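Local structure of tyrosinase (Burkholderia thailandensis, 5ZRD) at residues A[287-292]-A[461-466]; A[448-451]-A[455-458]. The protein is a copper-dependent monooxygenase that hydroxylates monophenols to catechols and, like other tyrosinases, probably oxidises these further to o-quinones. One frame throughout, in Å; residues are numbered along the deposited sequence.

Strand 456-466 takes part in both contacts and pairs along its length with strand 441-450. Interaction 1 is buried: the loop 287-292 meets the part of the strand nearer the copper site, and its 96 Å² rest on one tyrosine-histidine pair. Interaction 2 lies at the surface, its centre about 21 Å from that of interaction 1, where the same two strands meet at their hairpin end; there 366 Å² are shared among backbone bonds, a threonine pair and a carboxylate. R504 links the two regions, donating from NH1 to the backbone O of D292 and forming a salt bridge with E458. Aromatic and imidazole chemistry thus marks the inner contact, and strand pairing with hydroxyl and charged groups the outer one.

Interaction 1. Residues A[287-292]-A[461-466]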
ATOM      1  N   PHE A 287     -21.378  10.193 -29.854  1.00 32.91           N
ATOM      2  CA  PHE A 287     -20.686   9.704 -31.060  1.00 30.89           C
ATOM      3  C   PHE A 287     -21.582   9.825 -32.309  1.00 35.13           C
ATOM      4  O   PHE A 287     -22.700   9.239 -32.394  1.00 33.24           O
ATOM      5  CB  PHE A 287     -20.264   8.252 -30.860  1.00 31.37           C
ATOM      6  CG  PHE A 287     -19.216   8.069 -29.804  1.00 29.94           C
ATOM      7  CD1 PHE A 287     -19.547   8.148 -28.468  1.00 28.31           C
ATOM      8  CD2 PHE A 287     -17.898   7.836 -30.148  1.00 29.55           C
ATOM      9  CE1 PHE A 287     -18.584   8.006 -27.485  1.00 28.45           C
ATOM     10  CE2 PHE A 287     -16.940   7.652 -29.164  1.00 28.25           C
ATOM     11  CZ  PHE A 287     -17.287   7.746 -27.836  1.00 29.57           C
ATOM     12  N   ASP A 288     -21.095  10.614 -33.265  1.00 37.18           N
ATOM     13  CA  ASP A 288     -21.613  10.690 -34.639  1.00 42.62           C
ATOM     14  C   ASP A 288     -21.448   9.343 -35.285  1.00 43.28           C
ATOM     15  O   ASP A 288     -20.327   8.864 -35.262  1.00 41.81           O
ATOM     16  CB  ASP A 288     -20.738  11.686 -35.441  1.00 45.90           C
ATOM     17  CG  ASP A 288     -21.548  12.635 -36.324  1.00 57.67           C
ATOM     18  OD1 ASP A 288     -22.773  12.457 -36.532  1.00 51.03           O
ATOM     19  OD2 ASP A 288     -20.931  13.603 -36.819  1.00 69.87           O
ATOM     20  N   TYR A 289     -22.481   8.711 -35.880  1.00 46.45           N
ATOM     21  CA  TYR A 289     -22.207   7.431 -36.637  1.00 51.77           C
ATOM     22  C   TYR A 289     -21.099   7.671 -37.675  1.00 53.86           C
ATOM     23  O   TYR A 289     -20.259   6.784 -37.926  1.00 57.56           O
ATOM     24  CB  TYR A 289     -23.417   6.841 -37.371  1.00 48.39           C
ATOM     25  CG  TYR A 289     -23.258   5.382 -37.751  1.00 49.73           C
ATOM     26  CD1 TYR A 289     -23.080   4.416 -36.768  1.00 50.08           C
ATOM     27  CD2 TYR A 289     -23.286   4.948 -39.076  1.00 45.97           C
ATOM     28  CE1 TYR A 289     -22.944   3.070 -37.083  1.00 52.00           C
ATOM     29  CE2 TYR A 289     -23.125   3.606 -39.409  1.00 42.88           C
ATOM     30  CZ  TYR A 289     -22.969   2.654 -38.408  1.00 45.69           C
ATOM     31  OH  TYR A 289     -22.847   1.308 -38.679  1.00 38.30           O
ATOM     32  N   GLY A 290     -21.095   8.878 -38.243  1.00 54.38           N
ATOM     33  CA  GLY A 290     -19.959   9.364 -39.012  1.00 63.12           C
ATOM     34  C   GLY A 290     -19.828   8.583 -40.302  1.00 67.63           C
ATOM     35  O   GLY A 290     -20.827   8.094 -40.842  1.00 63.74           O
ATOM     36  N   GLY A 291     -18.603   8.443 -40.789  1.00 76.30           N
ATOM     37  CA  GLY A 291     -18.394   7.715 -42.031  1.00 73.90           C
ATOM     38  C   GLY A 291     -17.006   7.099 -42.134  1.00 82.20           C
ATOM     39  O   GLY A 291     -16.495   6.423 -41.201  1.00 66.66           O
ATOM     40  N   ASP A 292     -16.400   7.426 -43.276  1.00 91.93           N
ATOM     41  CA  ASP A 292     -15.334   6.685 -43.946  1.00 84.50           C
ATOM     42  C   ASP A 292     -13.880   7.130 -43.580  1.00 78.97           C
ATOM     43  O   ASP A 292     -12.883   6.538 -44.040  1.00 63.76           O
ATOM     44  CB  ASP A 292     -15.603   6.877 -45.438  1.00 83.70           C
ATOM     45  CG  ASP A 292     -14.837   5.947 -46.281  1.00 90.25           C
ATOM     46  OD1 ASP A 292     -14.101   5.104 -45.735  1.00100.91           O
ATOM     47  OD2 ASP A 292     -14.967   6.064 -47.504  1.00 98.55           O
ATOM     48  N   LEU A 461     -17.723  -3.018 -43.415  1.00 33.63           N
ATOM     49  CA  LEU A 461     -18.029  -4.345 -42.787  1.00 31.72           C
ATOM     50  C   LEU A 461     -18.848  -4.210 -41.494  1.00 33.12           C
ATOM     51  O   LEU A 461     -19.416  -5.191 -41.035  1.00 31.40           O
ATOM     52  CB  LEU A 461     -16.702  -5.022 -42.491  1.00 34.22           C
ATOM     53  CG  LEU A 461     -15.752  -5.143 -43.687  1.00 36.72           C
ATOM     54  CD1 LEU A 461     -14.493  -5.893 -43.297  1.00 37.59           C
ATOM     55  CD2 LEU A 461     -16.438  -5.836 -44.855  1.00 37.52           C
ATOM     56  N   GLY A 462     -18.865  -3.021 -40.887  1.00 34.98           N
ATOM     57  CA  GLY A 462     -19.685  -2.760 -39.716  1.00 37.94           C
ATOM     58  C   GLY A 462     -18.942  -2.009 -38.617  1.00 37.16           C
ATOM     59  O   GLY A 462     -17.811  -1.571 -38.824  1.00 36.26           O
ATOM     60  N   HIS A 463     -19.633  -1.829 -37.472  1.00 32.45           N
ATOM     61  CA  HIS A 463     -19.123  -1.141 -36.286  1.00 29.68           C
ATOM     62  C   HIS A 463     -19.149  -2.071 -35.049  1.00 29.36           C
ATOM     63  O   HIS A 463     -19.835  -3.078 -34.995  1.00 27.78           O
ATOM     64  CB  HIS A 463     -19.920   0.132 -36.027  1.00 29.77           C
ATOM     65  CG  HIS A 463     -21.308  -0.135 -35.529  1.00 32.60           C
ATOM     66  ND1 HIS A 463     -22.399  -0.198 -36.369  1.00 33.18           N
ATOM     67  CD2 HIS A 463     -21.774  -0.400 -34.291  1.00 33.63           C
ATOM     68  CE1 HIS A 463     -23.485  -0.460 -35.661  1.00 37.00           C
ATOM     69  NE2 HIS A 463     -23.128  -0.595 -34.387  1.00 35.79           N
ATOM     70  N   LYS A 464     -18.349  -1.699 -34.065  1.00 30.24           N
ATOM     71  CA  LYS A 464     -18.364  -2.254 -32.741  1.00 32.44           C
ATOM     72  C   LYS A 464     -18.187  -1.094 -31.763  1.00 31.08           C
ATOM     73  O   LYS A 464     -17.215  -0.365 -31.842  1.00 29.66           O
ATOM     74  CB  LYS A 464     -17.243  -3.272 -32.545  1.00 33.79           C
ATOM     75  CG  LYS A 464     -17.140  -3.921 -31.161  1.00 33.46           C
ATOM     76  CD  LYS A 464     -15.899  -4.795 -31.090  1.00 38.29           C
ATOM     77  CE  LYS A 464     -15.619  -5.412 -29.735  1.00 41.01           C
ATOM     78  NZ  LYS A 464     -16.413  -6.646 -29.571  1.00 39.13           N
ATOM     79  N   SER A 465     -19.136  -0.998 -30.839  1.00 29.68           N
ATOM     80  CA  SER A 465     -19.193   0.011 -29.824  1.00 28.86           C
ATOM     81  C   SER A 465     -18.656  -0.551 -28.502  1.00 28.70           C
ATOM     82  O   SER A 465     -19.218  -1.479 -27.950  1.00 31.99           O
ATOM     83  CB  SER A 465     -20.613   0.496 -29.668  1.00 30.56           C
ATOM     84  OG  SER A 465     -21.032   1.315 -30.768  1.00 27.04           O
ATOM     85  N   ILE A 466     -17.597   0.037 -27.987  1.00 28.65           N
ATOM     86  CA  ILE A 466     -17.096  -0.283 -26.644  1.00 29.47           C
ATOM     87  C   ILE A 466     -17.545   0.838 -25.690  1.00 31.61           C
ATOM     88  O   ILE A 466     -16.960   1.953 -25.623  1.00 29.94           O
ATOM     89  CB  ILE A 466     -15.568  -0.472 -26.638  1.00 30.11           C
ATOM     90  CG1 ILE A 466     -15.081  -1.567 -27.596  1.00 31.51           C
ATOM     91  CG2 ILE A 466     -15.091  -0.798 -25.229  1.00 34.20           C
ATOM     92  CD1 ILE A 466     -15.068  -1.171 -29.045  1.00 33.41           C
TER
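Y289 and H463 meet through one short hydrogen bond, 2.8 Å from Y289 OH to H463 ND1, and account for the contact between loop 287-292 and strand 461-466. ND1 sits at the phenol edge in the plane of that ring, and the hydroxyl oxygen in turn lies near the plane of the imidazole. The rings are almost perpendicular, planes at 88° and centroids 5.2 Å apart, an offset edge-to-face pair in which the tyrosine presents its edge to the imidazole face. The ring carbon Y289 CE1 comes to 3.4 Å from H463 ND1, so van der Waals contact accompanies the polar bond. With the CA atoms of Y289 and H463 9.1 Å apart, only the side chains span the gap. Y289 contributes by a chi1 of -162°, CG anti to the backbone N, which carries the hydroxyl toward the strand.

Further out, Y289 OH is also bonded to Y460 OH, while K444 makes a cation-pi contact with the phenol and W219 an edge-to-face one. H463 NE2 bonds to D279 OD2, and D279 OD1 to S465 OG, so one carboxylate grips two residues of the strand. D279 belongs to helix 274-285, which also supplies the copper ligands H277 and H281, their side chains about 11 Å from that of H463.

Both imidazole nitrogens are therefore engaged, which should fix the flip of the ring. The carboxylate at NE2 would probably polarise the imidazole, and the D279-H463-Y289-Y460 chain of hydrogen bonds joins the helix that carries two copper ligands to the sheet, with Y289 and H463 themselves buried.

Interaction 2. Residues A[448-451]-A[455-458]; sequences SVTD and KTRE
T450 and T456 face each other as a non-hydrogen-bonded antiparallel pair, and their hydroxyls meet at 2.9 Å, T450 OG1 to T456 OG1. In both residues OG1 lies beside the backbone N and CG2 anti to it, which brings the two hydroxyls together, and the side chains cross at a slant. T456 CG2 turns along the strand instead, resting 3.8 Å from S448 CB on the same sheet face, which E458 shares.

V449 and R457 point to the other face. Their backbones form the hydrogen-bonded pair, with V449 N to R457 O and R457 N to V449 O both 2.9 Å.

At the turn, D451 folds its carboxylate back across K455: OD1 accepts K455 N at 3.0 Å, on its syn side but 33° out of the carboxylate plane, while D451 N reaches K455 O over a longer 3.3 Å. D451 OD2 stays 4.4 Å from R457 NH1, beyond a salt bridge.

The strands run antiparallel, 162° between their directions, and only three residues separate D451 from K455, so this is the turn end of the hairpin 441-450/456-466. Strand 441-450 lies between 456-466, outermost within the chain, and 502-509, whose K502 bonds to T450 OG1 and whose R504 forms a salt bridge with E458.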
ATOM      1  N   SER A 448     -10.934  -2.689 -48.703  1.00 42.51           N
ATOM      2  CA  SER A 448     -10.839  -2.079 -50.024  1.00 49.67           C
ATOM      3  C   SER A 448     -10.113  -3.027 -50.994  1.00 51.28           C
ATOM      4  O   SER A 448      -9.126  -3.708 -50.622  1.00 42.08           O
ATOM      5  CB  SER A 448     -10.194  -0.729 -49.963  1.00 45.55           C
ATOM      6  OG  SER A 448      -8.858  -0.861 -49.540  1.00 48.30           O
ATOM      7  N   VAL A 449     -10.670  -3.098 -52.213  1.00 47.07           N
ATOM      8  CA  VAL A 449     -10.103  -3.893 -53.282  1.00 52.41           C
ATOM      9  C   VAL A 449      -9.915  -3.009 -54.524  1.00 54.91           C
ATOM     10  O   VAL A 449     -10.821  -2.322 -54.991  1.00 51.35           O
ATOM     11  CB  VAL A 449     -10.896  -5.190 -53.565  1.00 54.79           C
ATOM     12  CG1 VAL A 449     -12.207  -5.295 -52.804  1.00 54.92           C
ATOM     13  CG2 VAL A 449     -11.096  -5.448 -55.047  1.00 53.49           C
ATOM     14  N   THR A 450      -8.682  -3.046 -55.007  1.00 59.59           N
ATOM     15  CA  THR A 450      -8.220  -2.359 -56.183  1.00 62.07           C
ATOM     16  C   THR A 450      -8.192  -3.363 -57.340  1.00 64.46           C
ATOM     17  O   THR A 450      -7.347  -4.243 -57.349  1.00 57.38           O
ATOM     18  CB  THR A 450      -6.835  -1.774 -55.896  1.00 66.51           C
ATOM     19  OG1 THR A 450      -6.965  -0.979 -54.721  1.00 68.25           O
ATOM     20  CG2 THR A 450      -6.281  -0.928 -57.018  1.00 75.58           C
ATOM     21  N   ASP A 451      -9.143  -3.252 -58.274  1.00 71.14           N
ATOM     22  CA  ASP A 451      -9.165  -4.061 -59.521  1.00 75.22           C
ATOM     23  C   ASP A 451      -7.960  -3.690 -60.442  1.00 72.09           C
ATOM     24  O   ASP A 451      -7.023  -2.998 -60.016  1.00 74.39           O
ATOM     25  CB  ASP A 451     -10.528  -3.909 -60.256  1.00 73.17           C
ATOM     26  CG  ASP A 451     -10.741  -2.477 -60.875  1.00 74.52           C
ATOM     27  OD1 ASP A 451      -9.795  -1.652 -60.973  1.00 67.59           O
ATOM     28  OD2 ASP A 451     -11.881  -2.168 -61.267  1.00 66.27           O
ATOM     29  N   LYS A 455      -9.005   1.086 -60.060  1.00 62.40           N
ATOM     30  CA  LYS A 455     -10.250   1.552 -59.413  1.00 72.51           C
ATOM     31  C   LYS A 455     -10.489   0.812 -58.074  1.00 68.90           C
ATOM     32  O   LYS A 455     -10.781  -0.402 -58.068  1.00 52.54           O
ATOM     33  CB  LYS A 455     -11.439   1.373 -60.368  1.00 80.37           C
ATOM     34  CG  LYS A 455     -12.812   1.358 -59.702  1.00 82.51           C
ATOM     35  CD  LYS A 455     -13.940   1.901 -60.546  1.00 81.74           C
ATOM     36  CE  LYS A 455     -15.222   2.058 -59.752  1.00 85.73           C
ATOM     37  NZ  LYS A 455     -16.197   2.924 -60.456  1.00 82.09           N
ATOM     38  N   THR A 456     -10.417   1.565 -56.955  1.00 63.45           N
ATOM     39  CA  THR A 456     -10.619   1.051 -55.575  1.00 62.76           C
ATOM     40  C   THR A 456     -12.115   1.059 -55.207  1.00 57.77           C
ATOM     41  O   THR A 456     -12.774   2.087 -55.307  1.00 57.73           O
ATOM     42  CB  THR A 456      -9.757   1.829 -54.564  1.00 60.19           C
ATOM     43  OG1 THR A 456      -8.399   1.588 -54.925  1.00 57.15           O
ATOM     44  CG2 THR A 456      -9.937   1.407 -53.119  1.00 60.10           C
ATOM     45  N   ARG A 457     -12.639  -0.112 -54.820  1.00 55.69           N
ATOM     46  CA  ARG A 457     -13.955  -0.252 -54.152  1.00 57.27           C
ATOM     47  C   ARG A 457     -13.752  -0.394 -52.634  1.00 55.40           C
ATOM     48  O   ARG A 457     -12.870  -1.137 -52.185  1.00 50.72           O
ATOM     49  CB  ARG A 457     -14.689  -1.497 -54.654  1.00 60.44           C
ATOM     50  CG  ARG A 457     -15.663  -1.252 -55.789  1.00 69.01           C
ATOM     51  CD  ARG A 457     -15.928  -2.557 -56.516  1.00 76.65           C
ATOM     52  NE  ARG A 457     -16.995  -2.445 -57.503  1.00 79.66           N
ATOM     53  CZ  ARG A 457     -16.856  -1.906 -58.711  1.00 82.82           C
ATOM     54  NH1 ARG A 457     -15.672  -1.474 -59.121  1.00 73.96           N
ATOM     55  NH2 ARG A 457     -17.915  -1.792 -59.493  1.00 82.57           N
ATOM     56  N   GLU A 458     -14.580   0.287 -51.845  1.00 51.63           N
ATOM     57  CA  GLU A 458     -14.561   0.136 -50.382  1.00 49.05           C
ATOM     58  C   GLU A 458     -15.792  -0.627 -49.857  1.00 45.69           C
ATOM     59  O   GLU A 458     -16.928  -0.284 -50.146  1.00 43.98           O
ATOM     60  CB  GLU A 458     -14.516   1.483 -49.682  1.00 51.35           C
ATOM     61  CG  GLU A 458     -13.700   1.408 -48.411  1.00 59.14           C
ATOM     62  CD  GLU A 458     -13.762   2.674 -47.586  1.00 62.67           C
ATOM     63  OE1 GLU A 458     -14.908   3.241 -47.467  1.00 49.94           O
ATOM     64  OE2 GLU A 458     -12.669   3.089 -47.079  1.00 55.26           O
TER